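DNA-binding transcriptional repressor YiaJ (Escherichia coli, PDB 1YSQ) represses transcription of the yiaKLMNOPQRS operon, possibly serving 2,3-diketo-L-gulonate use, and is seen here as its IclR-type C-terminal effector-binding domain. Local coordinates at residues A120-E125 and V130-V135; V148-S153 and K167-T172; R34-A39 and P79-S84; N30-E35 and S67-I72. All coordinates share one frame; numbering follows the deposited sequence.

Contact 1: residues A120-E125 and V130-V135; sequences AMDREE and VSCIAV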
loop_
_atom_site.group_PDB
_atom_site.type_symbol
_atom_site.label_atom_id
_atom_site.label_comp_id
_atom_site.label_asym_id
_atom_site.label_seq_id
_atom_site.Cartn_x
_atom_site.Cartn_y
_atom_site.Cartn_z
ATOM N N ALA A 120 -1.147 1.330 7.077
ATOM C CA ALA A 120 -1.128 -0.113 7.156
ATOM C C ALA A 120 0.291 -0.643 7.005
ATOM O O ALA A 120 1.162 0.031 6.457
ATOM C CB ALA A 120 -2.004 -0.702 6.053
ATOM N N MET A 121 0.505 -1.866 7.465
ATOM C CA MET A 121 1.765 -2.540 7.202
ATOM C C MET A 121 1.509 -3.895 6.596
ATOM O O MET A 121 0.438 -4.492 6.798
ATOM C CB MET A 121 2.568 -2.683 8.503
ATOM C CG MET A 121 3.421 -1.451 8.839
ATOM S SD MET A 121 4.566 -1.811 10.241
ATOM C CE MET A 121 5.726 -1.906 9.548
ATOM N N ASP A 122 2.478 -4.362 5.813
ATOM C CA ASP A 122 2.576 -5.768 5.517
ATOM C C ASP A 122 3.667 -6.269 6.454
ATOM O O ASP A 122 4.840 -5.951 6.273
ATOM C CB ASP A 122 2.941 -5.992 4.048
ATOM C CG ASP A 122 3.400 -7.421 3.771
ATOM O OD1 ASP A 122 3.227 -8.303 4.658
ATOM O OD2 ASP A 122 3.966 -7.736 2.699
ATOM N N ARG A 123 3.258 -7.017 7.475
ATOM C CA ARG A 123 4.176 -7.529 8.490
ATOM C C ARG A 123 4.531 -8.960 8.127
ATOM O O ARG A 123 4.049 -9.925 8.757
ATOM C CB ARG A 123 3.542 -7.455 9.893
ATOM C CG ARG A 123 3.294 -6.033 10.377
ATOM C CD ARG A 123 2.562 -5.919 11.739
ATOM N NE ARG A 123 2.202 -4.522 11.995
ATOM C CZ ARG A 123 1.057 -3.948 11.609
ATOM N NH1 ARG A 123 0.128 -4.648 10.971
ATOM N NH2 ARG A 123 0.835 -2.663 11.865
ATOM N N GLU A 124 5.369 -9.093 7.095
ATOM C CA GLU A 124 5.771 -10.415 6.571
ATOM C C GLU A 124 4.579 -11.346 6.286
ATOM O O GLU A 124 4.606 -12.551 6.614
ATOM C CB GLU A 124 6.761 -11.084 7.533
ATOM C CG GLU A 124 7.980 -10.233 7.866
ATOM C CD GLU A 124 8.888 -10.943 8.858
ATOM O OE1 GLU A 124 8.722 -10.722 10.070
ATOM O OE2 GLU A 124 9.735 -11.743 8.420
ATOM N N GLU A 125 3.533 -10.778 5.686
ATOM C CA GLU A 125 2.322 -11.524 5.338
ATOM C C GLU A 125 2.380 -12.139 3.938
ATOM O O GLU A 125 1.546 -12.975 3.595
ATOM C CB GLU A 125 1.084 -10.622 5.457
ATOM C CG GLU A 125 0.833 -10.139 6.879
ATOM C CD GLU A 125 0.057 -8.830 6.925
ATOM O OE1 GLU A 125 -0.959 -8.710 6.201
ATOM O OE2 GLU A 125 0.492 -7.923 7.664
ATOM N N VAL A 130 10.266 -9.693 4.250
ATOM C CA VAL A 130 9.792 -8.574 3.448
ATOM C C VAL A 130 8.643 -7.907 4.207
ATOM O O VAL A 130 7.681 -8.584 4.603
ATOM C CB VAL A 130 9.289 -9.034 2.052
ATOM C CG1 VAL A 130 8.735 -7.848 1.229
ATOM C CG2 VAL A 130 10.398 -9.789 1.287
ATOM N N SER A 131 8.774 -6.594 4.414
ATOM C CA SER A 131 7.755 -5.767 5.074
ATOM C C SER A 131 7.372 -4.586 4.193
ATOM O O SER A 131 8.148 -4.198 3.315
ATOM C CB SER A 131 8.300 -5.247 6.399
ATOM O OG SER A 131 8.580 -6.336 7.263
ATOM N N CYS A 132 6.185 -4.010 4.408
ATOM C CA CYS A 132 5.812 -2.784 3.704
ATOM C C CYS A 132 5.081 -1.833 4.637
ATOM O O CYS A 132 4.496 -2.268 5.642
ATOM C CB CYS A 132 4.910 -3.097 2.495
ATOM S SG CYS A 132 5.616 -4.405 1.465
ATOM N N ILE A 133 5.123 -0.541 4.302
ATOM C CA ILE A 133 4.306 0.478 5.007
ATOM C C ILE A 133 3.500 1.180 3.926
ATOM O O ILE A 133 4.063 1.550 2.897
ATOM C CB ILE A 133 5.191 1.524 5.729
ATOM C CG1 ILE A 133 6.265 0.855 6.583
ATOM C CG2 ILE A 133 4.326 2.462 6.624
ATOM C CD1 ILE A 133 7.443 1.788 6.893
ATOM N N ALA A 134 2.202 1.379 4.152
ATOM C CA ALA A 134 1.336 1.938 3.112
ATOM C C ALA A 134 0.426 3.026 3.695
ATOM O O ALA A 134 0.099 3.007 4.899
ATOM C CB ALA A 134 0.497 0.829 2.468
ATOM N N VAL A 135 0.050 3.980 2.843
ATOM C CA VAL A 135 -0.870 5.056 3.200
ATOM C C VAL A 135 -1.902 5.292 2.078
ATOM O O VAL A 135 -1.633 5.019 0.910
ATOM C CB VAL A 135 -0.131 6.405 3.487
ATOM C CG1 VAL A 135 0.705 6.328 4.759
ATOM C CG2 VAL A 135 0.717 6.848 2.280
HETATM O O HOH W 1 5.655 -9.929 3.119
#
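Asp122 and Cys132 face each other across two antiparallel strands, each giving its backbone N-H to the other's carbonyl. The two bonds differ in approach: Cys132 N meets Asp122 O in the carbonyl plane, on a lone pair, at 3.0 Å, whereas Asp122 N comes to Cys132 O from above its carbonyl plane, 2.9 Å away. A second hydrogen-bonded pair, Ala120 with Ala134, repeats the exchange further along. Between them Met121 and Ile133 form a non-hydrogen-bonded pair, their CA atoms 4.5 Å apart.

These strands, 120-123 and 130-137, make a beta hairpin at the edge of the antiparallel sheet of the IclR effector-binding domain, a fold of the GAF clan; strand 120-123 is outermost within the chain.

Side chains also meet on both faces. Met121 and Ile133 form an apolar pair, running side by side with CE of Met121 4.1 Å from CG1 of Ile133, and both touch Leu157 of helix 154-160. On the other face CB of Asp122 packs against CB of Cys132 at 3.8 Å.

Polar side-chain bonds gather where the first strand runs out. A chi1 of 165° swings the Asp122 carboxylate along the chain, where OD1 accepts from Glu125 N at 2.7 Å, an Asx motif, while OD2 takes Asn126 ND2 and a water that also reaches Val130 O. Glu125 OE2 in turn receives Arg123 N at 2.9 Å, and Glu125 OE1 forms a salt bridge with Lys71.

Contact 2: residues V148-S153 and K167-T172; sequences VSISLS and KPLRET. With PO4 (phosphate ion), chain C; PO4 (phosphate ion), chain B.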
loop_
_atom_site.group_PDB
_atom_site.type_symbol
_atom_site.label_atom_id
_atom_site.label_comp_id
_atom_site.label_asym_id
_atom_site.label_seq_id
_atom_site.Cartn_x
_atom_site.Cartn_y
_atom_site.Cartn_z
ATOM N N VAL A 148 -0.093 4.485 -1.625
ATOM C CA VAL A 148 1.349 4.470 -1.844
ATOM C C VAL A 148 1.963 3.553 -0.797
ATOM O O VAL A 148 1.514 3.542 0.345
ATOM C CB VAL A 148 1.980 5.879 -1.635
ATOM C CG1 VAL A 148 3.487 5.889 -1.996
ATOM C CG2 VAL A 148 1.241 6.956 -2.416
ATOM N N SER A 149 3.007 2.807 -1.169
ATOM C CA SER A 149 3.707 2.001 -0.174
ATOM C C SER A 149 5.216 1.985 -0.360
ATOM O O SER A 149 5.716 2.278 -1.450
ATOM C CB SER A 149 3.118 0.575 -0.122
ATOM O OG SER A 149 3.554 -0.219 -1.214
ATOM N N ILE A 150 5.933 1.695 0.728
ATOM C CA ILE A 150 7.378 1.488 0.687
ATOM C C ILE A 150 7.637 0.030 1.036
ATOM O O ILE A 150 7.132 -0.449 2.055
ATOM C CB ILE A 150 8.106 2.399 1.726
ATOM C CG1 ILE A 150 7.916 3.887 1.388
ATOM C CG2 ILE A 150 9.600 2.010 1.806
ATOM C CD1 ILE A 150 8.477 4.884 2.470
ATOM N N SER A 151 8.422 -0.684 0.214
ATOM C CA SER A 151 8.810 -2.058 0.555
ATOM C C SER A 151 10.272 -2.051 0.954
ATOM O O SER A 151 11.080 -1.325 0.362
ATOM C CB SER A 151 8.637 -3.038 -0.628
ATOM O OG SER A 151 7.401 -2.880 -1.312
ATOM N N LEU A 152 10.608 -2.872 1.947
ATOM C CA LEU A 152 11.978 -2.984 2.426
ATOM C C LEU A 152 12.112 -4.267 3.234
ATOM O O LEU A 152 11.101 -4.895 3.566
ATOM C CB LEU A 152 12.371 -1.755 3.266
ATOM C CG LEU A 152 11.763 -1.562 4.663
ATOM C CD1 LEU A 152 12.548 -0.475 5.409
ATOM C CD2 LEU A 152 10.285 -1.207 4.627
ATOM N N SER A 153 13.348 -4.666 3.539
ATOM C CA SER A 153 13.569 -5.841 4.378
ATOM C C SER A 153 13.068 -5.582 5.801
ATOM O O SER A 153 13.195 -4.467 6.338
ATOM C CB SER A 153 15.055 -6.242 4.414
ATOM O OG SER A 153 15.831 -5.225 5.025
ATOM N N LYS A 167 6.562 9.056 8.191
ATOM C CA LYS A 167 6.483 10.503 8.040
ATOM C C LYS A 167 6.655 11.027 6.590
ATOM O O LYS A 167 5.747 11.698 6.100
ATOM C CB LYS A 167 7.396 11.223 9.026
ATOM C CG LYS A 167 7.095 12.705 9.122
ATOM C CD LYS A 167 7.999 13.355 10.135
ATOM C CE LYS A 167 8.593 14.620 9.571
ATOM N NZ LYS A 167 7.901 15.776 10.174
ATOM N N PRO A 168 7.773 10.758 5.908
ATOM C CA PRO A 168 7.913 11.190 4.504
ATOM C C PRO A 168 6.922 10.483 3.576
ATOM O O PRO A 168 6.476 11.067 2.591
ATOM C CB PRO A 168 9.364 10.813 4.141
ATOM C CG PRO A 168 9.761 9.779 5.157
ATOM C CD PRO A 168 9.004 10.111 6.410
ATOM N N LEU A 169 6.583 9.234 3.888
ATOM C CA LEU A 169 5.614 8.477 3.084
ATOM C C LEU A 169 4.262 9.187 3.117
ATOM O O LEU A 169 3.620 9.397 2.077
ATOM C CB LEU A 169 5.458 7.050 3.641
ATOM C CG LEU A 169 4.322 6.213 3.026
ATOM C CD1 LEU A 169 4.464 6.057 1.510
ATOM C CD2 LEU A 169 4.276 4.865 3.701
ATOM N N ARG A 170 3.837 9.581 4.314
ATOM C CA ARG A 170 2.563 10.276 4.427
ATOM C C ARG A 170 2.621 11.665 3.768
ATOM O O ARG A 170 1.677 12.082 3.073
ATOM C CB ARG A 170 2.104 10.365 5.877
ATOM C CG ARG A 170 0.845 11.236 6.047
ATOM C CD ARG A 170 0.377 11.349 7.483
ATOM N NE ARG A 170 1.444 11.856 8.350
ATOM C CZ ARG A 170 2.050 11.141 9.298
ATOM N NH1 ARG A 170 1.688 9.874 9.535
ATOM N NH2 ARG A 170 3.009 11.701 10.012
ATOM N N GLU A 171 3.736 12.367 3.955
ATOM C CA GLU A 171 3.897 13.681 3.326
ATOM C C GLU A 171 3.775 13.574 1.796
ATOM O O GLU A 171 3.199 14.452 1.147
ATOM C CB GLU A 171 5.225 14.313 3.733
ATOM C CG GLU A 171 5.211 14.841 5.164
ATOM C CD GLU A 171 6.593 15.156 5.703
ATOM O OE1 GLU A 171 7.590 14.957 4.976
ATOM O OE2 GLU A 171 6.678 15.594 6.865
ATOM N N THR A 172 4.329 12.491 1.246
ATOM C CA THR A 172 4.239 12.193 -0.181
ATOM C C THR A 172 2.778 11.996 -0.619
ATOM O O THR A 172 2.337 12.652 -1.572
ATOM C CB THR A 172 5.120 10.974 -0.507
ATOM O OG1 THR A 172 6.504 11.293 -0.244
ATOM C CG2 THR A 172 5.073 10.619 -2.002
HETATM P P PO4 C . 16.706 -2.540 2.324
HETATM O O1 PO4 C . 18.049 -3.166 2.055
HETATM O O2 PO4 C . 15.924 -3.424 3.244
HETATM O O3 PO4 C . 16.964 -1.177 2.889
HETATM O O4 PO4 C . 15.930 -2.365 1.033
HETATM P P PO4 B . 1.715 -3.720 -0.802
HETATM O O1 PO4 B . 1.902 -4.719 0.354
HETATM O O2 PO4 B . 0.651 -2.711 -0.513
HETATM O O3 PO4 B . 3.014 -3.019 -1.154
HETATM O O4 PO4 B . 1.279 -4.554 -1.996
#
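Leu169 reaches from helix 167-172 toward the strand and lays its side chain between Val148 and Ile150, two residues on the same face of strand 148-153. The tight point is at Val148, where CG1 meets CD1 of Leu169 at 3.6 Å. Val148 has CG1 anti to the backbone N (chi1 -175°), which brings that branch under the leucine methyl. On the other flank the end of Ile150 passes alongside the root of Leu169, with CD1 of Ile150 3.9 Å from CB of the leucine. In both pairs the side chains pass alongside each other rather than end on, and all the meeting atoms are carbons.

The outer side of the helix is far looser. Lys167 and Glu171 are exposed and pair with each other through a salt bridge, NZ of Lys167 to OE2 of Glu171 at 3.5 Å. Thr172 faces the strand without closing on it; its OG1 bonds to Pro168 O at 2.8 Å, a carbonyl that also accepts Thr172 N, from the opposite face of its plane.

Strand and helix run roughly antiparallel, with 152° between their directions and their axes 9.0 Å apart. Behind the strand, Ser149 points away from the helix toward a bound phosphate. Leu169 also touches Leu21 of helix 8-25 and Val135 of strand 130-137, while Val148 meets Leu18 and Phe31; the leucine thus helps pack helices 8-25 and 162-182 onto one face of the central antiparallel sheet.

Contact 3: residues R34-A39 and P79-S84; sequences REDDHA and PDYVKS. With PO4 (phosphate ion), chain D.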
loop_
_atom_site.group_PDB
_atom_site.type_symbol
_atom_site.label_atom_id
_atom_site.label_comp_id
_atom_site.label_asym_id
_atom_site.label_seq_id
_atom_site.Cartn_x
_atom_site.Cartn_y
_atom_site.Cartn_z
ATOM N N ARG A 34 -7.256 1.157 -6.810
ATOM C CA ARG A 34 -8.166 0.076 -6.482
ATOM C C ARG A 34 -8.993 -0.327 -7.692
ATOM O O ARG A 34 -9.535 0.519 -8.389
ATOM C CB ARG A 34 -9.103 0.468 -5.332
ATOM C CG ARG A 34 -9.754 -0.756 -4.690
ATOM C CD ARG A 34 -11.028 -0.468 -3.937
ATOM N NE ARG A 34 -11.579 -1.722 -3.432
ATOM C CZ ARG A 34 -12.276 -1.848 -2.309
ATOM N NH1 ARG A 34 -12.523 -0.788 -1.540
ATOM N NH2 ARG A 34 -12.716 -3.044 -1.946
ATOM N N GLU A 35 -9.083 -1.629 -7.942
ATOM C CA GLU A 35 -10.037 -2.138 -8.920
ATOM C C GLU A 35 -10.883 -3.202 -8.243
ATOM O O GLU A 35 -10.617 -4.398 -8.383
ATOM C CB GLU A 35 -9.311 -2.694 -10.148
ATOM C CG GLU A 35 -10.206 -3.235 -11.242
ATOM C CD GLU A 35 -9.409 -3.579 -12.485
ATOM O OE1 GLU A 35 -8.763 -4.657 -12.526
ATOM O OE2 GLU A 35 -9.411 -2.750 -13.410
ATOM N N ASP A 36 -11.878 -2.756 -7.471
ATOM C CA ASP A 36 -12.759 -3.679 -6.734
ATOM C C ASP A 36 -11.997 -4.615 -5.754
ATOM O O ASP A 36 -11.538 -4.160 -4.709
ATOM C CB ASP A 36 -13.613 -4.470 -7.736
ATOM C CG ASP A 36 -14.734 -5.259 -7.085
ATOM O OD1 ASP A 36 -14.934 -5.175 -5.843
ATOM O OD2 ASP A 36 -15.460 -6.018 -7.766
ATOM N N ASP A 37 -11.863 -5.900 -6.093
ATOM C CA ASP A 37 -11.294 -6.910 -5.188
ATOM C C ASP A 37 -9.780 -7.141 -5.305
ATOM O O ASP A 37 -9.259 -8.134 -4.793
ATOM C CB ASP A 37 -12.065 -8.239 -5.324
ATOM C CG ASP A 37 -11.775 -8.959 -6.633
ATOM O OD1 ASP A 37 -11.407 -8.292 -7.624
ATOM O OD2 ASP A 37 -11.887 -10.198 -6.755
ATOM N N HIS A 38 -9.080 -6.210 -5.955
ATOM C CA HIS A 38 -7.621 -6.221 -6.032
ATOM C C HIS A 38 -7.081 -4.788 -6.101
ATOM O O HIS A 38 -7.798 -3.862 -6.494
ATOM C CB HIS A 38 -7.118 -7.066 -7.227
ATOM C CG HIS A 38 -7.819 -6.762 -8.510
ATOM N ND1 HIS A 38 -9.127 -7.141 -8.754
ATOM C CD2 HIS A 38 -7.420 -6.067 -9.602
ATOM C CE1 HIS A 38 -9.496 -6.700 -9.942
ATOM N NE2 HIS A 38 -8.477 -6.058 -10.481
ATOM N N ALA A 39 -5.824 -4.617 -5.704
ATOM C CA ALA A 39 -5.076 -3.399 -5.995
ATOM C C ALA A 39 -4.366 -3.629 -7.339
ATOM O O ALA A 39 -3.976 -4.760 -7.644
ATOM C CB ALA A 39 -4.042 -3.109 -4.866
ATOM N N PRO A 79 -17.953 -2.252 5.843
ATOM C CA PRO A 79 -17.684 -3.561 6.464
ATOM C C PRO A 79 -18.396 -4.722 5.787
ATOM O O PRO A 79 -17.886 -5.850 5.864
ATOM C CB PRO A 79 -18.142 -3.401 7.921
ATOM C CG PRO A 79 -18.915 -2.112 7.976
ATOM C CD PRO A 79 -18.607 -1.308 6.773
ATOM N N ASP A 80 -19.534 -4.473 5.131
ATOM C CA ASP A 80 -20.224 -5.542 4.402
ATOM C C ASP A 80 -19.338 -6.067 3.270
ATOM O O ASP A 80 -19.430 -7.233 2.898
ATOM C CB ASP A 80 -21.554 -5.060 3.811
ATOM C CG ASP A 80 -22.630 -4.827 4.873
ATOM O OD1 ASP A 80 -22.414 -5.152 6.063
ATOM O OD2 ASP A 80 -23.727 -4.299 4.593
ATOM N N TYR A 81 -18.474 -5.205 2.732
ATOM C CA TYR A 81 -17.569 -5.640 1.672
ATOM C C TYR A 81 -16.677 -6.786 2.157
ATOM O O TYR A 81 -16.485 -7.786 1.445
ATOM C CB TYR A 81 -16.715 -4.476 1.132
ATOM C CG TYR A 81 -15.891 -4.868 -0.084
ATOM C CD1 TYR A 81 -16.292 -4.485 -1.372
ATOM C CD2 TYR A 81 -14.736 -5.655 0.049
ATOM C CE1 TYR A 81 -15.550 -4.866 -2.498
ATOM C CE2 TYR A 81 -13.994 -6.056 -1.067
ATOM C CZ TYR A 81 -14.408 -5.649 -2.337
ATOM O OH TYR A 81 -13.689 -6.018 -3.453
ATOM N N VAL A 82 -16.144 -6.629 3.375
ATOM C CA VAL A 82 -15.151 -7.545 3.936
ATOM C C VAL A 82 -15.782 -8.915 4.197
ATOM O O VAL A 82 -15.215 -9.947 3.836
ATOM C CB VAL A 82 -14.520 -7.002 5.256
ATOM C CG1 VAL A 82 -13.314 -7.836 5.681
ATOM C CG2 VAL A 82 -14.154 -5.520 5.128
ATOM N N LYS A 83 -16.961 -8.905 4.809
ATOM C CA LYS A 83 -17.746 -10.128 4.993
ATOM C C LYS A 83 -18.013 -10.854 3.666
ATOM O O LYS A 83 -17.711 -12.042 3.555
ATOM C CB LYS A 83 -19.062 -9.844 5.747
ATOM C CG LYS A 83 -19.810 -11.120 6.128
ATOM C CD LYS A 83 -20.499 -11.031 7.485
ATOM C CE LYS A 83 -21.716 -11.960 7.539
ATOM N NZ LYS A 83 -22.999 -11.191 7.507
ATOM N N SER A 84 -18.531 -10.141 2.661
ATOM C CA SER A 84 -18.837 -10.760 1.364
ATOM C C SER A 84 -17.560 -11.186 0.640
ATOM O O SER A 84 -17.542 -12.207 -0.035
ATOM C CB SER A 84 -19.663 -9.826 0.463
ATOM O OG SER A 84 -20.811 -9.352 1.152
HETATM P P PO4 D . -12.028 2.798 -1.101
HETATM O O1 PO4 D . -10.740 2.561 -1.863
HETATM O O2 PO4 D . -11.829 2.464 0.367
HETATM O O3 PO4 D . -12.469 4.238 -1.271
HETATM O O4 PO4 D . -13.049 1.840 -1.677
#
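Tyr81 swings its ring away from the helix with CG anti to the backbone N (chi1 -173°), and Arg34, extended from CG to NE, comes from the opposite direction to meet it. NH2 of Arg34 sits over one face of the ring, offset toward the rim and 3.1 Å from CZ of Tyr81. The guanidinium is tipped steeply, its plane 68° from that of the ring, so it presents an edge to the aromatic face. This is a cation-pi contact, with Arg34 CZ 4.6 Å from the ring centroid. At the ring's edge the hydroxyl OH of Tyr81 donates to Asp36 OD1 at 2.8 Å, reaching it from above the carboxylate plane, and CB of Asp37 lies against the same hydroxyl oxygen at 3.3 Å.

Asp36 and Asp37 are the central residues of a type II' turn joining strands 28-35 and 38-45, and the contact ties this beta hairpin to helix 79-88 at the surface. The edge of the Arg34 guanidinium is tied to the turn: NE donates to Asp36 O at 2.8 Å, on a lone pair, which helps fix its rotation. A leucine in place of Tyr81 would probably leave Asp36 OD1 without its hydroxyl donor and take the aromatic face from under the arginine.

Arg34 NH1 bonds weakly to a phosphate, probably from the crystallisation liquor; the arginine's charge is probably shared among carbonyl, ring and anion, and Asp36, by accepting from the hydroxyl, probably makes the ring more attractive to it.

Contact 4: residues N30-E35 and S67-I72; sequences NFSSRE and SAMGKI. With PO4 (phosphate ion), chain B; PO4 (phosphate ion), chain D.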
loop_
_atom_site.group_PDB
_atom_site.type_symbol
_atom_site.label_atom_id
_atom_site.label_comp_id
_atom_site.label_asym_id
_atom_site.label_seq_id
_atom_site.Cartn_x
_atom_site.Cartn_y
_atom_site.Cartn_z
ATOM N N ASN A 30 5.913 1.921 -4.313
ATOM C CA ASN A 30 4.781 1.336 -5.044
ATOM C C ASN A 30 3.626 2.311 -5.039
ATOM O O ASN A 30 3.379 2.991 -4.034
ATOM C CB ASN A 30 4.281 0.054 -4.351
ATOM C CG ASN A 30 5.407 -0.900 -3.999
ATOM O OD1 ASN A 30 5.772 -1.069 -2.829
ATOM N ND2 ASN A 30 5.969 -1.518 -5.009
ATOM N N PHE A 31 2.895 2.343 -6.146
ATOM C CA PHE A 31 1.718 3.208 -6.252
ATOM C C PHE A 31 0.624 2.422 -6.952
ATOM O O PHE A 31 0.801 1.965 -8.086
ATOM C CB PHE A 31 2.079 4.469 -7.041
ATOM C CG PHE A 31 0.984 5.492 -7.104
ATOM C CD1 PHE A 31 0.492 6.091 -5.945
ATOM C CD2 PHE A 31 0.469 5.895 -8.325
ATOM C CE1 PHE A 31 -0.533 7.059 -6.006
ATOM C CE2 PHE A 31 -0.553 6.874 -8.384
ATOM C CZ PHE A 31 -1.048 7.442 -7.225
ATOM N N SER A 32 -0.494 2.241 -6.257
ATOM C CA SER A 32 -1.585 1.443 -6.791
ATOM C C SER A 32 -2.886 2.227 -6.905
ATOM O O SER A 32 -3.031 3.297 -6.293
ATOM C CB SER A 32 -1.805 0.200 -5.920
ATOM O OG SER A 32 -2.482 0.567 -4.715
ATOM N N SER A 33 -3.810 1.683 -7.705
ATOM C CA SER A 33 -5.210 2.096 -7.713
ATOM C C SER A 33 -6.019 0.905 -7.216
ATOM O O SER A 33 -5.515 -0.226 -7.156
ATOM C CB SER A 33 -5.666 2.496 -9.125
ATOM O OG SER A 33 -5.538 1.381 -10.011
ATOM N N ARG A 34 -7.256 1.157 -6.810
ATOM C CA ARG A 34 -8.166 0.076 -6.482
ATOM C C ARG A 34 -8.993 -0.327 -7.692
ATOM O O ARG A 34 -9.535 0.519 -8.389
ATOM C CB ARG A 34 -9.103 0.468 -5.332
ATOM C CG ARG A 34 -9.754 -0.756 -4.690
ATOM C CD ARG A 34 -11.028 -0.468 -3.937
ATOM N NE ARG A 34 -11.579 -1.722 -3.432
ATOM C CZ ARG A 34 -12.276 -1.848 -2.309
ATOM N NH1 ARG A 34 -12.523 -0.788 -1.540
ATOM N NH2 ARG A 34 -12.716 -3.044 -1.946
ATOM N N GLU A 35 -9.083 -1.629 -7.942
ATOM C CA GLU A 35 -10.037 -2.138 -8.920
ATOM C C GLU A 35 -10.883 -3.202 -8.243
ATOM O O GLU A 35 -10.617 -4.398 -8.383
ATOM C CB GLU A 35 -9.311 -2.694 -10.148
ATOM C CG GLU A 35 -10.206 -3.235 -11.242
ATOM C CD GLU A 35 -9.409 -3.579 -12.485
ATOM O OE1 GLU A 35 -8.763 -4.657 -12.526
ATOM O OE2 GLU A 35 -9.411 -2.750 -13.410
ATOM N N SER A 67 -2.202 -7.517 0.793
ATOM C CA SER A 67 -1.541 -6.305 0.302
ATOM C C SER A 67 -1.785 -5.201 1.317
ATOM O O SER A 67 -2.937 -4.944 1.685
ATOM C CB SER A 67 -2.119 -5.899 -1.062
ATOM O OG SER A 67 -1.809 -4.562 -1.430
ATOM N N ALA A 68 -0.718 -4.536 1.760
ATOM C CA ALA A 68 -0.886 -3.397 2.681
ATOM C C ALA A 68 -1.793 -2.308 2.082
ATOM O O ALA A 68 -2.711 -1.806 2.751
ATOM C CB ALA A 68 0.475 -2.819 3.109
ATOM N N MET A 69 -1.536 -1.939 0.829
ATOM C CA MET A 69 -2.407 -1.006 0.099
ATOM C C MET A 69 -3.844 -1.552 -0.030
ATOM O O MET A 69 -4.817 -0.808 0.172
ATOM C CB MET A 69 -1.804 -0.673 -1.270
ATOM C CG MET A 69 -0.518 0.224 -1.199
ATOM S SD MET A 69 0.168 0.727 -2.822
ATOM C CE MET A 69 0.705 -0.751 -3.334
ATOM N N GLY A 70 -3.972 -2.849 -0.333
ATOM C CA GLY A 70 -5.280 -3.501 -0.414
ATOM C C GLY A 70 -6.046 -3.439 0.908
ATOM O O GLY A 70 -7.256 -3.207 0.923
ATOM N N LYS A 71 -5.338 -3.623 2.026
ATOM C CA LYS A 71 -5.969 -3.524 3.343
ATOM C C LYS A 71 -6.457 -2.100 3.618
ATOM O O LYS A 71 -7.533 -1.903 4.199
ATOM C CB LYS A 71 -5.029 -4.027 4.443
ATOM C CG LYS A 71 -4.842 -5.550 4.392
ATOM C CD LYS A 71 -4.064 -6.078 5.620
ATOM C CE LYS A 71 -2.624 -5.552 5.617
ATOM N NZ LYS A 71 -1.794 -6.093 6.736
ATOM N N ILE A 72 -5.699 -1.107 3.156
ATOM C CA ILE A 72 -6.145 0.291 3.245
ATOM C C ILE A 72 -7.466 0.480 2.497
ATOM O O ILE A 72 -8.403 1.067 3.026
ATOM C CB ILE A 72 -5.046 1.228 2.705
ATOM C CG1 ILE A 72 -3.921 1.330 3.730
ATOM C CG2 ILE A 72 -5.597 2.636 2.359
ATOM C CD1 ILE A 72 -2.668 1.940 3.175
HETATM P P PO4 B . 1.715 -3.720 -0.802
HETATM O O1 PO4 B . 1.902 -4.719 0.354
HETATM O O2 PO4 B . 0.651 -2.711 -0.513
HETATM O O3 PO4 B . 3.014 -3.019 -1.154
HETATM O O4 PO4 B . 1.279 -4.554 -1.996
HETATM P P PO4 D . -12.028 2.798 -1.101
HETATM O O1 PO4 D . -10.740 2.561 -1.863
HETATM O O2 PO4 D . -11.829 2.464 0.367
HETATM O O3 PO4 D . -12.469 4.238 -1.271
HETATM O O4 PO4 D . -13.049 1.840 -1.677
#
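Met69 lays the end of its side chain across Ser32 and Asn30, two residues of strand 30-35 that point to the same side. Its sulfur SD comes to 3.3 Å from OG of Ser32, while the methyl CE reaches on to CB of Asn30 at 3.8 Å. The chain leaves the helix with CG anti to the carbonyl carbon and bends at chi3 (-69°), and this bend turns CE back beside the bound phosphate. The hydroxyl of Ser32 has its polar partner in Tyr73, and Asn30 OD1 accepts from Ser151.

Helix 68-75 crosses this face of the sheet at 45° to the strand, 9.4 Å from it between axes, and its first turn holds a bound phosphate. Ser67 is the N-cap: its OG accepts from Gly70 N at 3.0 Å. Beyond the cap, Ala68 N donates to phosphate O1 at 3.0 Å and Met69 N to phosphate O2 at 2.7 Å, the latter nearly straight at 172°. From the strand next to 28-35, Ser149 OG also approaches the ion. An alanine at Met69 would probably open a gap over Ser32 and Asn30 and leave one side of the phosphate site without its apolar wall.

The ion is probably from the crystallisation liquor, yet its place between a helix N-terminus and the sheet is consistent with the effector pocket expected of an IclR C-terminal domain. Two backbone N-H groups and the positive end of the helix dipole would together favour a negatively charged group here, with the methionine as its hydrophobic border.

All four contacts reach one six-stranded antiparallel sheet. Contacts 3 and 4 start from the same strand, 28-35, and share Arg34 and Glu35, with centres about 11 Å apart; along the chain both close before contact 1, which closes before contact 2 opens. The centres of contacts 1 and 2 are about 10 Å apart, and their strands 130-137 and 146-153 are neighbours in the sheet. Lys71 of contact 4 joins contact 1 by a salt bridge to Glu125, and contacts 2 and 4 touch one phosphate. Contact 3 sits at the surface, about 23 Å from contact 2 between centres. The sheet therefore carries helices on both faces, with a probable ligand pocket beside helix 68-75.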